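Hypothetical protein (Staphylococcus aureus subsp. aureus, PDB 1QYI) is of unknown function but is probably a hydrolase of the HAD superfamily, whose members are mostly phosphatases and related phosphoryl-transfer enzymes. Local coordinates at residues N286-I291 with S304-Q309; D317-G322 with G335-G340. All coordinates share one frame; numbering follows the deposited sequence.

Interaction 1. Residues N286-I291 with S304-Q309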
loop_
_atom_site.group_PDB
_atom_site.type_symbol
_atom_site.label_atom_id
_atom_site.label_comp_id
_atom_site.label_asym_id
_atom_site.label_seq_id
_atom_site.Cartn_x
_atom_site.Cartn_y
_atom_site.Cartn_z
ATOM N N ASN A 286 -9.825 14.703 -0.364
ATOM C CA ASN A 286 -10.049 15.840 -1.250
ATOM C C ASN A 286 -10.450 15.290 -2.626
ATOM O O ASN A 286 -9.746 14.468 -3.206
ATOM C CB ASN A 286 -8.770 16.690 -1.362
ATOM C CG ASN A 286 -8.966 17.947 -2.213
ATOM O OD1 ASN A 286 -9.303 17.861 -3.395
ATOM N ND2 ASN A 286 -8.746 19.117 -1.615
ATOM N N PRO A 287 -11.588 15.752 -3.168
ATOM C CA PRO A 287 -12.121 15.330 -4.469
ATOM C C PRO A 287 -11.272 15.664 -5.702
ATOM O O PRO A 287 -11.681 15.380 -6.825
ATOM C CB PRO A 287 -13.486 16.011 -4.514
ATOM C CG PRO A 287 -13.227 17.289 -3.784
ATOM C CD PRO A 287 -12.407 16.837 -2.600
ATOM N N PHE A 288 -10.092 16.239 -5.494
ATOM C CA PHE A 288 -9.214 16.604 -6.600
ATOM C C PHE A 288 -9.002 15.535 -7.656
ATOM O O PHE A 288 -9.170 15.794 -8.851
ATOM C CB PHE A 288 -7.838 17.018 -6.097
ATOM C CG PHE A 288 -6.821 17.112 -7.189
ATOM C CD1 PHE A 288 -6.879 18.149 -8.114
ATOM C CD2 PHE A 288 -5.833 16.144 -7.330
ATOM C CE1 PHE A 288 -5.966 18.232 -9.165
ATOM C CE2 PHE A 288 -4.914 16.217 -8.380
ATOM C CZ PHE A 288 -4.984 17.266 -9.302
ATOM N N SER A 289 -8.598 14.345 -7.220
ATOM C CA SER A 289 -8.340 13.250 -8.148
ATOM C C SER A 289 -9.608 12.818 -8.868
ATOM O O SER A 289 -9.567 12.478 -10.047
ATOM C CB SER A 289 -7.723 12.059 -7.417
ATOM O OG SER A 289 -8.611 11.564 -6.426
ATOM N N TYR A 290 -10.740 12.848 -8.173
ATOM C CA TYR A 290 -11.984 12.472 -8.813
ATOM C C TYR A 290 -12.352 13.528 -9.841
ATOM O O TYR A 290 -12.897 13.215 -10.899
ATOM C CB TYR A 290 -13.106 12.305 -7.781
ATOM C CG TYR A 290 -13.287 10.870 -7.330
ATOM C CD1 TYR A 290 -13.525 9.858 -8.260
ATOM C CD2 TYR A 290 -13.157 10.516 -5.982
ATOM C CE1 TYR A 290 -13.623 8.524 -7.869
ATOM C CE2 TYR A 290 -13.252 9.183 -5.574
ATOM C CZ TYR A 290 -13.484 8.186 -6.525
ATOM O OH TYR A 290 -13.563 6.861 -6.141
ATOM N N ILE A 291 -12.027 14.781 -9.537
ATOM C CA ILE A 291 -12.319 15.895 -10.436
ATOM C C ILE A 291 -11.428 15.837 -11.682
ATOM O O ILE A 291 -11.841 16.220 -12.781
ATOM C CB ILE A 291 -12.119 17.248 -9.707
ATOM C CG1 ILE A 291 -13.127 17.350 -8.559
ATOM C CG2 ILE A 291 -12.280 18.409 -10.683
ATOM C CD1 ILE A 291 -13.051 18.643 -7.743
ATOM N N SER A 304 -8.009 24.588 -11.105
ATOM C CA SER A 304 -9.459 24.662 -11.112
ATOM C C SER A 304 -10.055 23.476 -10.374
ATOM O O SER A 304 -11.128 23.577 -9.780
ATOM C CB SER A 304 -9.990 24.705 -12.547
ATOM O OG SER A 304 -9.648 23.534 -13.274
ATOM N N TYR A 305 -9.348 22.352 -10.407
ATOM C CA TYR A 305 -9.815 21.150 -9.732
ATOM C C TYR A 305 -9.705 21.305 -8.218
ATOM O O TYR A 305 -10.353 20.582 -7.459
ATOM C CB TYR A 305 -9.006 19.934 -10.190
ATOM C CG TYR A 305 -9.082 19.622 -11.679
ATOM C CD1 TYR A 305 -10.043 20.205 -12.497
ATOM C CD2 TYR A 305 -8.199 18.718 -12.258
ATOM C CE1 TYR A 305 -10.121 19.896 -13.860
ATOM C CE2 TYR A 305 -8.266 18.399 -13.612
ATOM C CZ TYR A 305 -9.228 18.993 -14.409
ATOM O OH TYR A 305 -9.286 18.698 -15.750
ATOM N N ILE A 306 -8.902 22.279 -7.795
ATOM C CA ILE A 306 -8.656 22.569 -6.386
ATOM C C ILE A 306 -9.604 23.617 -5.821
ATOM O O ILE A 306 -10.081 23.492 -4.687
ATOM C CB ILE A 306 -7.209 23.050 -6.209
ATOM C CG1 ILE A 306 -6.265 21.910 -6.594
ATOM C CG2 ILE A 306 -6.958 23.524 -4.785
ATOM C CD1 ILE A 306 -4.812 22.299 -6.569
ATOM N N ASN A 307 -9.887 24.638 -6.628
ATOM C CA ASN A 307 -10.758 25.750 -6.233
ATOM C C ASN A 307 -12.251 25.532 -6.464
ATOM O O ASN A 307 -13.068 26.135 -5.772
ATOM C CB ASN A 307 -10.330 27.018 -6.973
ATOM C CG ASN A 307 -8.865 27.339 -6.785
ATOM O OD1 ASN A 307 -8.292 28.116 -7.548
ATOM N ND2 ASN A 307 -8.252 26.752 -5.763
ATOM N N LYS A 308 -12.597 24.701 -7.448
ATOM C CA LYS A 308 -13.992 24.405 -7.768
ATOM C C LYS A 308 -14.322 22.950 -7.469
ATOM O O LYS A 308 -14.118 22.064 -8.312
ATOM C CB LYS A 308 -14.292 24.674 -9.241
ATOM C CG LYS A 308 -14.296 26.127 -9.652
ATOM C CD LYS A 308 -14.933 26.291 -11.039
ATOM C CE LYS A 308 -14.796 27.727 -11.565
ATOM N NZ LYS A 308 -13.362 28.109 -11.829
ATOM N N GLN A 309 -14.843 22.707 -6.270
ATOM C CA GLN A 309 -15.195 21.353 -5.848
ATOM C C GLN A 309 -16.617 21.216 -5.299
ATOM O O GLN A 309 -17.234 20.164 -5.443
ATOM C CB GLN A 309 -14.195 20.867 -4.792
ATOM C CG GLN A 309 -12.762 20.851 -5.282
ATOM C CD GLN A 309 -11.769 20.503 -4.202
ATOM O OE1 GLN A 309 -10.687 19.999 -4.492
ATOM N NE2 GLN A 309 -12.124 20.776 -2.954
HETATM O O HOH W 1 -8.823 21.678 -2.255
#
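N286 and I306 meet through one water: N286 ND2 donates to it at 2.6 Å, and the water in turn donates to I306 O over a longer 3.3 Å. The other end of this amide turns back on its own chain. CG stands anti to the backbone N (chi1 -177°), and F288 N donates to N286 OD1 at 2.8 Å from within the plane of that side-chain carbonyl, closing an Asx turn that caps helix 288-295. One side chain thus holds a helix start and, through water, the end of the next helix. The rest is mainly side-chain packing. F288 presents CD1 to Y305 CB at 3.5 Å, while F288 CE1 lies at the edge of the tyrosine ring, in its plane. I291 divides its branches: CG2 packs on Y305 CD1 at 3.4 Å, and CD1 reaches Q309 CG at 3.3 Å. The carbonyl oxygen of I291 stands over the centre of the Y305 ring, whose hydroxyl is hydrogen-bonded to G296 O in the connection between the helices. The pair packs into the Rossmann-like domain: F288 rests on V269 and A272 of helix 266-275, P287 on K333 and I334 of helix 325-334, and S289 on A237 of strand 233-237.

Interaction 2. Residues D317-G322 with G335-G340; sequences DVFIVG and GATFIG
F319 overlaps T337 along its ring edge, CD1 coming within 3.3 Å of T337 CG2, the methyl lying near the ring plane. The two side chains run side by side and point the same way. T337 OG1 is turned to another partner, the carbonyl of K315. Two residues further on, V321 and I339 repeat the pattern on the same face, CG2 to CG2 at 3.7 Å. On the reverse face I320 and F338 cross at about a right angle: F338 CG is anti to the backbone N (chi1 179°), which brings the ring across I320, where CG2 meets the phenyl edge, in its plane, 3.9 Å from F338 CD1. Between the strands runs a parallel hydrogen-bond ladder. T337 N donates to V318 O and T337 O accepts from I320 N, both at 2.8 Å; I339 N then donates to I320 O at 3.0 Å, nearly straight at 167°, and the last rung, G322 N to I339 O, is weak at 3.4 Å. This is the strand pairing of a beta-alpha-beta unit, whose helix, 325-334, covers I320 with A331 and I334, and F338 with L328 and A331; helix 369-373 meets I339 on the other face, and strand 3-6 flanks strand 318-322.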
loop_
_atom_site.group_PDB
_atom_site.type_symbol
_atom_site.label_atom_id
_atom_site.label_comp_id
_atom_site.label_asym_id
_atom_site.label_seq_id
_atom_site.Cartn_x
_atom_site.Cartn_y
_atom_site.Cartn_z
ATOM N N ASP A 317 -25.290 12.611 -13.257
ATOM C CA ASP A 317 -24.267 12.632 -14.294
ATOM C C ASP A 317 -22.940 11.971 -13.904
ATOM O O ASP A 317 -22.115 11.644 -14.764
ATOM C CB ASP A 317 -24.060 14.079 -14.728
ATOM C CG ASP A 317 -25.375 14.774 -15.027
ATOM O OD1 ASP A 317 -26.281 14.108 -15.578
ATOM O OD2 ASP A 317 -25.518 15.976 -14.719
ATOM N N VAL A 318 -22.748 11.763 -12.605
ATOM C CA VAL A 318 -21.537 11.129 -12.117
ATOM C C VAL A 318 -21.841 10.155 -10.989
ATOM O O VAL A 318 -22.536 10.491 -10.033
ATOM C CB VAL A 318 -20.517 12.180 -11.634
ATOM C CG1 VAL A 318 -19.187 11.500 -11.285
ATOM C CG2 VAL A 318 -20.311 13.246 -12.705
ATOM N N PHE A 319 -21.312 8.942 -11.131
ATOM C CA PHE A 319 -21.471 7.856 -10.166
ATOM C C PHE A 319 -20.085 7.389 -9.718
ATOM O O PHE A 319 -19.313 6.818 -10.503
ATOM C CB PHE A 319 -22.175 6.661 -10.807
ATOM C CG PHE A 319 -23.589 6.930 -11.218
ATOM C CD1 PHE A 319 -24.595 7.032 -10.267
ATOM C CD2 PHE A 319 -23.911 7.104 -12.558
ATOM C CE1 PHE A 319 -25.895 7.296 -10.644
ATOM C CE2 PHE A 319 -25.207 7.368 -12.939
ATOM C CZ PHE A 319 -26.202 7.468 -11.978
ATOM N N ILE A 320 -19.775 7.615 -8.451
ATOM C CA ILE A 320 -18.496 7.206 -7.907
ATOM C C ILE A 320 -18.669 5.832 -7.271
ATOM O O ILE A 320 -19.539 5.634 -6.424
ATOM C CB ILE A 320 -17.994 8.234 -6.888
ATOM C CG1 ILE A 320 -17.509 9.471 -7.637
ATOM C CG2 ILE A 320 -16.895 7.633 -6.038
ATOM C CD1 ILE A 320 -17.044 10.602 -6.742
ATOM N N VAL A 321 -17.828 4.895 -7.710
ATOM C CA VAL A 321 -17.840 3.505 -7.253
ATOM C C VAL A 321 -16.594 3.192 -6.434
ATOM O O VAL A 321 -15.487 3.044 -6.970
ATOM C CB VAL A 321 -17.900 2.527 -8.464
ATOM C CG1 VAL A 321 -17.819 1.078 -7.991
ATOM C CG2 VAL A 321 -19.173 2.760 -9.261
ATOM N N GLY A 322 -16.781 3.088 -5.126
ATOM C CA GLY A 322 -15.659 2.803 -4.266
ATOM C C GLY A 322 -16.082 2.066 -3.025
ATOM O O GLY A 322 -17.243 1.703 -2.862
ATOM N N GLY A 335 -21.091 16.615 -5.423
ATOM C CA GLY A 335 -22.473 16.424 -5.827
ATOM C C GLY A 335 -22.737 15.205 -6.695
ATOM O O GLY A 335 -23.732 15.166 -7.415
ATOM N N ALA A 336 -21.869 14.200 -6.631
ATOM C CA ALA A 336 -22.067 13.000 -7.437
ATOM C C ALA A 336 -22.748 11.885 -6.656
ATOM O O ALA A 336 -22.706 11.853 -5.423
ATOM C CB ALA A 336 -20.735 12.511 -7.976
ATOM N N THR A 337 -23.384 10.969 -7.380
ATOM C CA THR A 337 -24.047 9.846 -6.733
ATOM C C THR A 337 -22.980 8.865 -6.271
ATOM O O THR A 337 -22.049 8.546 -7.016
ATOM C CB THR A 337 -25.019 9.125 -7.691
ATOM O OG1 THR A 337 -26.188 9.936 -7.884
ATOM C CG2 THR A 337 -25.436 7.775 -7.119
ATOM N N PHE A 338 -23.106 8.397 -5.033
ATOM C CA PHE A 338 -22.131 7.458 -4.492
ATOM C C PHE A 338 -22.689 6.047 -4.323
ATOM O O PHE A 338 -23.789 5.856 -3.818
ATOM C CB PHE A 338 -21.599 7.948 -3.138
ATOM C CG PHE A 338 -20.603 7.006 -2.508
ATOM C CD1 PHE A 338 -19.302 6.892 -3.025
ATOM C CD2 PHE A 338 -20.986 6.180 -1.447
ATOM C CE1 PHE A 338 -18.401 5.970 -2.497
ATOM C CE2 PHE A 338 -20.099 5.252 -0.909
ATOM C CZ PHE A 338 -18.796 5.140 -1.434
ATOM N N ILE A 339 -21.918 5.062 -4.767
ATOM C CA ILE A 339 -22.310 3.680 -4.634
ATOM C C ILE A 339 -21.142 2.911 -4.027
ATOM O O ILE A 339 -20.099 2.744 -4.655
ATOM C CB ILE A 339 -22.771 3.069 -5.985
ATOM C CG1 ILE A 339 -22.634 1.533 -5.916
ATOM C CG2 ILE A 339 -22.015 3.686 -7.136
ATOM C CD1 ILE A 339 -23.236 0.805 -7.086
ATOM N N GLY A 340 -21.328 2.477 -2.779
ATOM C CA GLY A 340 -20.288 1.757 -2.058
ATOM C C GLY A 340 -20.242 0.255 -2.269
ATOM O O GLY A 340 -21.280 -0.403 -2.393
#

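The two contacts illustrate how an alpha/beta domain divides its work. Interaction 2 is wholly buried and lies within the central parallel sheet, with a regular backbone ladder as its bonding and side chains sorted onto two faces. Interaction 1 joins two successive helices; its middle is also buried, but N286 and Q309 are partly exposed and K308 is exposed, and its polar links run through a side chain and a water. They follow each other along the chain, and their centres lie about 15 Å apart. Helix 325-334 is common ground, touched by P287 and Q309 and by I320 and F338. The contacts also meet directly, Y290 OH lying 3.4 Å from I320 CG2.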